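Local coordinates for sister chromatid cohesion protein (Chaetomium thermophilum, PDB 5T8V), which probably acts as a chromatin-binding cohesin loader, of which this chain is the C-terminal, HEAT-repeat part, at residues N619-D624 and L658-D663; Q667-A672 and V695-D700. All coordinates share one frame; numbering follows the deposited sequence.

Contact 1: residues N619-D624 and L658-D663; sequences NSMASD and LRSSSD
Arg659 O receives two bonds from Ser662, and the turn drawn together in this way sets Ser660 and Asp663 against Met621 and Ala622. Ser662 N lies 3.3 Å from Arg659 O, and Ser662 OG reaches the same Arg659 O at 3.2 Å, both from one face of the carbonyl; the hydroxyl stands above its plane. Serine suits this place, since its short hydroxyl can turn back onto the carbonyl of Arg659, three residues earlier. A type I turn from Ser660 to Asp663 overlaps this, closed by Asp663 N to Ser660 O at 3.1 Å.

No hydrogen bond or salt bridge crosses between the segments; the touching is van der Waals. The bend of the Met621 chain at its last torsion (chi3 -61°) carries CE to Ser660 CB, 4.1 Å away, so the terminal methyl rests on a small, buried serine. One residue on, Ala622 CB, a short methyl, lies beside the carboxylate, 3.3 Å from Asp663 OD1. A chi1 of -172° swings that carboxylate away from the backbone N of Asp663 and toward Ala622, while its other oxygen, OD2, accepts from Ser665 N, an Asx turn leading into the next helix.

Helix 666-682 packs against the contact, with Val668 and Ala672 on Ser660 and Leu675 on Met621, while Leu633 and Ile636 of helix 628-642 cover Met621 and helix 685-696 meets Leu658.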
loop_
_atom_site.group_PDB
_atom_site.type_symbol
_atom_site.label_atom_id
_atom_site.label_comp_id
_atom_site.label_asym_id
_atom_site.label_seq_id
_atom_site.Cartn_x
_atom_site.Cartn_y
_atom_site.Cartn_z
ATOM N N ASN A 619 3.750 -7.533 3.225
ATOM C CA ASN A 619 3.473 -8.289 2.010
ATOM C C ASN A 619 1.990 -8.313 1.669
ATOM O O ASN A 619 1.638 -8.563 0.511
ATOM C CB ASN A 619 3.994 -9.721 2.143
ATOM C CG ASN A 619 5.508 -9.789 2.179
ATOM O OD1 ASN A 619 6.177 -9.519 1.181
ATOM N ND2 ASN A 619 6.057 -10.158 3.332
ATOM N N SER A 620 1.111 -8.058 2.639
ATOM C CA SER A 620 -0.317 -8.028 2.357
ATOM C C SER A 620 -0.774 -6.692 1.786
ATOM O O SER A 620 -1.979 -6.502 1.589
ATOM C CB SER A 620 -1.119 -8.354 3.620
ATOM O OG SER A 620 -1.105 -7.270 4.530
ATOM N N MET A 621 0.151 -5.762 1.526
ATOM C CA MET A 621 -0.219 -4.542 0.816
ATOM C C MET A 621 -0.552 -4.840 -0.640
ATOM O O MET A 621 -1.441 -4.208 -1.220
ATOM C CB MET A 621 0.911 -3.519 0.903
ATOM C CG MET A 621 1.116 -2.937 2.289
ATOM S SD MET A 621 2.438 -1.712 2.346
ATOM C CE MET A 621 3.857 -2.685 1.843
ATOM N N ALA A 622 0.152 -5.795 -1.244
ATOM C CA ALA A 622 -0.143 -6.258 -2.599
ATOM C C ALA A 622 -1.207 -7.342 -2.608
ATOM O O ALA A 622 -1.120 -8.303 -3.379
ATOM C CB ALA A 622 1.137 -6.756 -3.263
ATOM N N SER A 623 -2.226 -7.220 -1.757
ATOM C CA SER A 623 -3.268 -8.234 -1.659
ATOM C C SER A 623 -4.215 -8.156 -2.850
ATOM O O SER A 623 -3.869 -7.586 -3.891
ATOM C CB SER A 623 -4.049 -8.071 -0.355
ATOM O OG SER A 623 -5.035 -9.081 -0.223
ATOM N N ASP A 624 -5.409 -8.728 -2.707
ATOM C CA ASP A 624 -6.418 -8.712 -3.758
ATOM C C ASP A 624 -7.682 -7.984 -3.337
ATOM O O ASP A 624 -8.180 -7.133 -4.084
ATOM C CB ASP A 624 -6.761 -10.150 -4.181
ATOM C CG ASP A 624 -5.693 -10.768 -5.064
ATOM O OD1 ASP A 624 -5.787 -10.621 -6.301
ATOM O OD2 ASP A 624 -4.761 -11.398 -4.522
ATOM N N LEU A 658 8.983 0.855 -0.814
ATOM C CA LEU A 658 9.559 1.154 -2.121
ATOM C C LEU A 658 9.195 0.074 -3.131
ATOM O O LEU A 658 8.797 0.376 -4.263
ATOM C CB LEU A 658 11.076 1.297 -1.998
ATOM C CG LEU A 658 11.551 2.433 -1.088
ATOM C CD1 LEU A 658 13.063 2.401 -0.932
ATOM C CD2 LEU A 658 11.096 3.780 -1.626
ATOM N N ARG A 659 9.318 -1.196 -2.740
ATOM C CA ARG A 659 8.895 -2.271 -3.630
ATOM C C ARG A 659 7.403 -2.191 -3.931
ATOM O O ARG A 659 6.968 -2.580 -5.020
ATOM C CB ARG A 659 9.251 -3.624 -3.017
ATOM C CG ARG A 659 10.622 -4.126 -3.432
ATOM C CD ARG A 659 11.138 -5.214 -2.508
ATOM N NE ARG A 659 10.176 -6.295 -2.325
ATOM C CZ ARG A 659 10.463 -7.461 -1.756
ATOM N NH1 ARG A 659 9.522 -8.388 -1.629
ATOM N NH2 ARG A 659 11.693 -7.709 -1.321
ATOM N N SER A 660 6.607 -1.685 -2.986
ATOM C CA SER A 660 5.182 -1.499 -3.239
ATOM C C SER A 660 4.951 -0.442 -4.311
ATOM O O SER A 660 4.018 -0.559 -5.114
ATOM C CB SER A 660 4.463 -1.115 -1.943
ATOM O OG SER A 660 3.076 -0.927 -2.158
ATOM N N SER A 661 5.793 0.595 -4.346
ATOM C CA SER A 661 5.626 1.652 -5.339
ATOM C C SER A 661 5.797 1.157 -6.770
ATOM O O SER A 661 5.430 1.882 -7.701
ATOM C CB SER A 661 6.618 2.786 -5.075
ATOM O OG SER A 661 7.936 2.401 -5.421
ATOM N N SER A 662 6.340 -0.045 -6.971
ATOM C CA SER A 662 6.528 -0.613 -8.301
ATOM C C SER A 662 5.761 -1.922 -8.462
ATOM O O SER A 662 6.139 -2.778 -9.264
ATOM C CB SER A 662 8.015 -0.826 -8.590
ATOM O OG SER A 662 8.599 -1.712 -7.652
ATOM N N ASP A 663 4.680 -2.090 -7.704
ATOM C CA ASP A 663 3.876 -3.297 -7.799
ATOM C C ASP A 663 3.166 -3.359 -9.147
ATOM O O ASP A 663 2.881 -2.335 -9.774
ATOM C CB ASP A 663 2.855 -3.344 -6.661
ATOM C CG ASP A 663 2.125 -4.671 -6.585
ATOM O OD1 ASP A 663 2.643 -5.597 -5.928
ATOM O OD2 ASP A 663 1.030 -4.785 -7.177
#

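Contact 2: residues Q667-A672 and V695-D700; sequences QVRDSA and VNRFSD
Asp700 joins two arginines, Arg669 and Arg697, in a single salt-bridge network. Its OD2 lies 2.6 Å from Arg669 NE, brought there by the bend of the Arg669 chain at chi3 (-68°), and its OD1 is 2.9 Å from Arg669 NH2. NE and NH2 thus each lie near one carboxylate oxygen, the groups meeting obliquely with planes 50° apart. Arg697 NE gives a longer bond to the same Asp700 OD2, 3.2 Å, arriving on the anti side, 28° out of the carboxylate plane. An aspartate suits the place because its negative charge lies between two like charges and probably offsets both. Replacing Asp700 with an alanine would probably leave Arg669 and Arg697 near each other without their shared counter-charge, and Arg669 freer to turn.

Other hydrogen bonds add to this: Arg669 NH1 probably donates to Asp663 O, and Asp700 OD1 accepts from Gly702 N. At the start of the turn that leads to Asp700, Asn696 O takes both Ser699 N at 2.9 Å and Ser699 OG at 3.0 Å, the hydroxyl lying in the carbonyl plane.

Packing adds little: Arg669 CD passes 4.3 Å from Arg697 NE.

The network bridges helix 666-682 and the turn following helix 685-696. Helix 703-719 backs the second segment, Val705 lying on Asp700, Ala709 on Arg697, and Met710 and Ala713 on Phe698.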
loop_
_atom_site.group_PDB
_atom_site.type_symbol
_atom_site.label_atom_id
_atom_site.label_comp_id
_atom_site.label_asym_id
_atom_site.label_seq_id
_atom_site.Cartn_x
_atom_site.Cartn_y
_atom_site.Cartn_z
ATOM N N GLN A 667 -3.322 0.884 -8.218
ATOM C CA GLN A 667 -3.641 1.550 -6.961
ATOM C C GLN A 667 -2.777 1.058 -5.806
ATOM O O GLN A 667 -2.718 1.724 -4.765
ATOM C CB GLN A 667 -5.128 1.375 -6.648
ATOM C CG GLN A 667 -6.001 2.360 -7.418
ATOM C CD GLN A 667 -7.423 1.876 -7.614
ATOM O OE1 GLN A 667 -7.979 1.174 -6.768
ATOM N NE2 GLN A 667 -8.019 2.247 -8.743
ATOM N N VAL A 668 -2.102 -0.082 -5.964
ATOM C CA VAL A 668 -1.097 -0.485 -4.984
ATOM C C VAL A 668 0.059 0.506 -4.991
ATOM O O VAL A 668 0.555 0.916 -3.934
ATOM C CB VAL A 668 -0.617 -1.923 -5.263
ATOM C CG1 VAL A 668 0.463 -2.336 -4.268
ATOM C CG2 VAL A 668 -1.787 -2.893 -5.203
ATOM N N ARG A 669 0.508 0.907 -6.182
ATOM C CA ARG A 669 1.509 1.962 -6.275
ATOM C C ARG A 669 0.929 3.298 -5.829
ATOM O O ARG A 669 1.599 4.077 -5.136
ATOM C CB ARG A 669 2.038 2.055 -7.708
ATOM C CG ARG A 669 2.595 0.742 -8.255
ATOM C CD ARG A 669 3.205 0.921 -9.642
ATOM N NE ARG A 669 2.200 1.234 -10.661
ATOM C CZ ARG A 669 1.735 0.381 -11.572
ATOM N NH1 ARG A 669 2.174 -0.870 -11.630
ATOM N NH2 ARG A 669 0.820 0.787 -12.444
ATOM N N ASP A 670 -0.324 3.570 -6.205
ATOM C CA ASP A 670 -0.972 4.816 -5.809
ATOM C C ASP A 670 -0.945 4.997 -4.295
ATOM O O ASP A 670 -0.649 6.090 -3.799
ATOM C CB ASP A 670 -2.410 4.842 -6.327
ATOM C CG ASP A 670 -3.026 6.225 -6.272
ATOM O OD1 ASP A 670 -3.444 6.647 -5.174
ATOM O OD2 ASP A 670 -3.100 6.885 -7.330
ATOM N N SER A 671 -1.257 3.938 -3.543
ATOM C CA SER A 671 -1.191 4.020 -2.086
ATOM C C SER A 671 0.253 3.989 -1.593
ATOM O O SER A 671 0.595 4.655 -0.604
ATOM C CB SER A 671 -1.994 2.879 -1.464
ATOM O OG SER A 671 -3.366 2.981 -1.801
ATOM N N ALA A 672 1.111 3.220 -2.271
ATOM C CA ALA A 672 2.528 3.216 -1.937
ATOM C C ALA A 672 3.086 4.629 -1.891
ATOM O O ALA A 672 3.978 4.922 -1.085
ATOM C CB ALA A 672 3.304 2.374 -2.948
ATOM N N VAL A 695 9.813 10.514 -8.468
ATOM C CA VAL A 695 9.929 11.033 -9.829
ATOM C C VAL A 695 9.862 9.903 -10.844
ATOM O O VAL A 695 9.356 10.090 -11.957
ATOM C CB VAL A 695 11.225 11.854 -9.994
ATOM C CG1 VAL A 695 11.275 12.970 -8.973
ATOM C CG2 VAL A 695 12.457 10.965 -9.879
ATOM N N ASN A 696 10.377 8.724 -10.494
ATOM C CA ASN A 696 10.243 7.578 -11.386
ATOM C C ASN A 696 8.776 7.284 -11.670
ATOM O O ASN A 696 8.403 6.975 -12.809
ATOM C CB ASN A 696 10.933 6.357 -10.778
ATOM C CG ASN A 696 12.443 6.494 -10.759
ATOM O OD1 ASN A 696 12.985 7.561 -11.047
ATOM N ND2 ASN A 696 13.132 5.412 -10.418
ATOM N N ARG A 697 7.923 7.400 -10.651
ATOM C CA ARG A 697 6.496 7.183 -10.842
ATOM C C ARG A 697 5.877 8.183 -11.808
ATOM O O ARG A 697 4.731 7.985 -12.223
ATOM C CB ARG A 697 5.773 7.244 -9.495
ATOM C CG ARG A 697 6.272 6.229 -8.472
ATOM C CD ARG A 697 5.616 4.869 -8.640
ATOM N NE ARG A 697 5.962 4.233 -9.910
ATOM C CZ ARG A 697 7.102 3.588 -10.144
ATOM N NH1 ARG A 697 8.029 3.490 -9.197
ATOM N NH2 ARG A 697 7.319 3.043 -11.334
ATOM N N PHE A 698 6.596 9.250 -12.172
ATOM C CA PHE A 698 6.116 10.123 -13.237
ATOM C C PHE A 698 5.887 9.343 -14.523
ATOM O O PHE A 698 4.963 9.656 -15.281
ATOM C CB PHE A 698 7.108 11.263 -13.493
ATOM C CG PHE A 698 7.209 12.267 -12.370
ATOM C CD1 PHE A 698 6.446 12.142 -11.219
ATOM C CD2 PHE A 698 8.066 13.353 -12.480
ATOM C CE1 PHE A 698 6.546 13.069 -10.202
ATOM C CE2 PHE A 698 8.167 14.285 -11.464
ATOM C CZ PHE A 698 7.406 14.143 -10.327
ATOM N N SER A 699 6.708 8.328 -14.786
ATOM C CA SER A 699 6.571 7.498 -15.981
ATOM C C SER A 699 5.819 6.209 -15.682
ATOM O O SER A 699 6.175 5.137 -16.179
ATOM C CB SER A 699 7.942 7.196 -16.576
ATOM O OG SER A 699 8.713 6.384 -15.707
ATOM N N ASP A 700 4.773 6.289 -14.867
ATOM C CA ASP A 700 3.969 5.129 -14.518
ATOM C C ASP A 700 2.763 5.034 -15.444
ATOM O O ASP A 700 2.259 6.042 -15.947
ATOM C CB ASP A 700 3.511 5.214 -13.060
ATOM C CG ASP A 700 2.913 3.916 -12.554
ATOM O OD1 ASP A 700 2.207 3.235 -13.329
ATOM O OD2 ASP A 700 3.148 3.578 -11.376
#

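In the fold
Contact 1 closes before contact 2 opens along the chain, and their centres lie 11 Å apart, near the middle of this long, largely helical chain. Helix 666-682 connects them: it begins just after the turn at 658-663, packs against that turn, and carries the first segment of contact 2. Besides the bond from Arg669 to Asp663, Ser661 O packs against the CD atoms of Arg669 and Arg697. Contact 1 joins the loop after helix 610-619 to the turn after helix 652-660, and contact 2 joins the body of helix 666-682 to the turn after helix 685-696, successive links in a stack of helices consistent with the HEAT repeats of the cohesin loader.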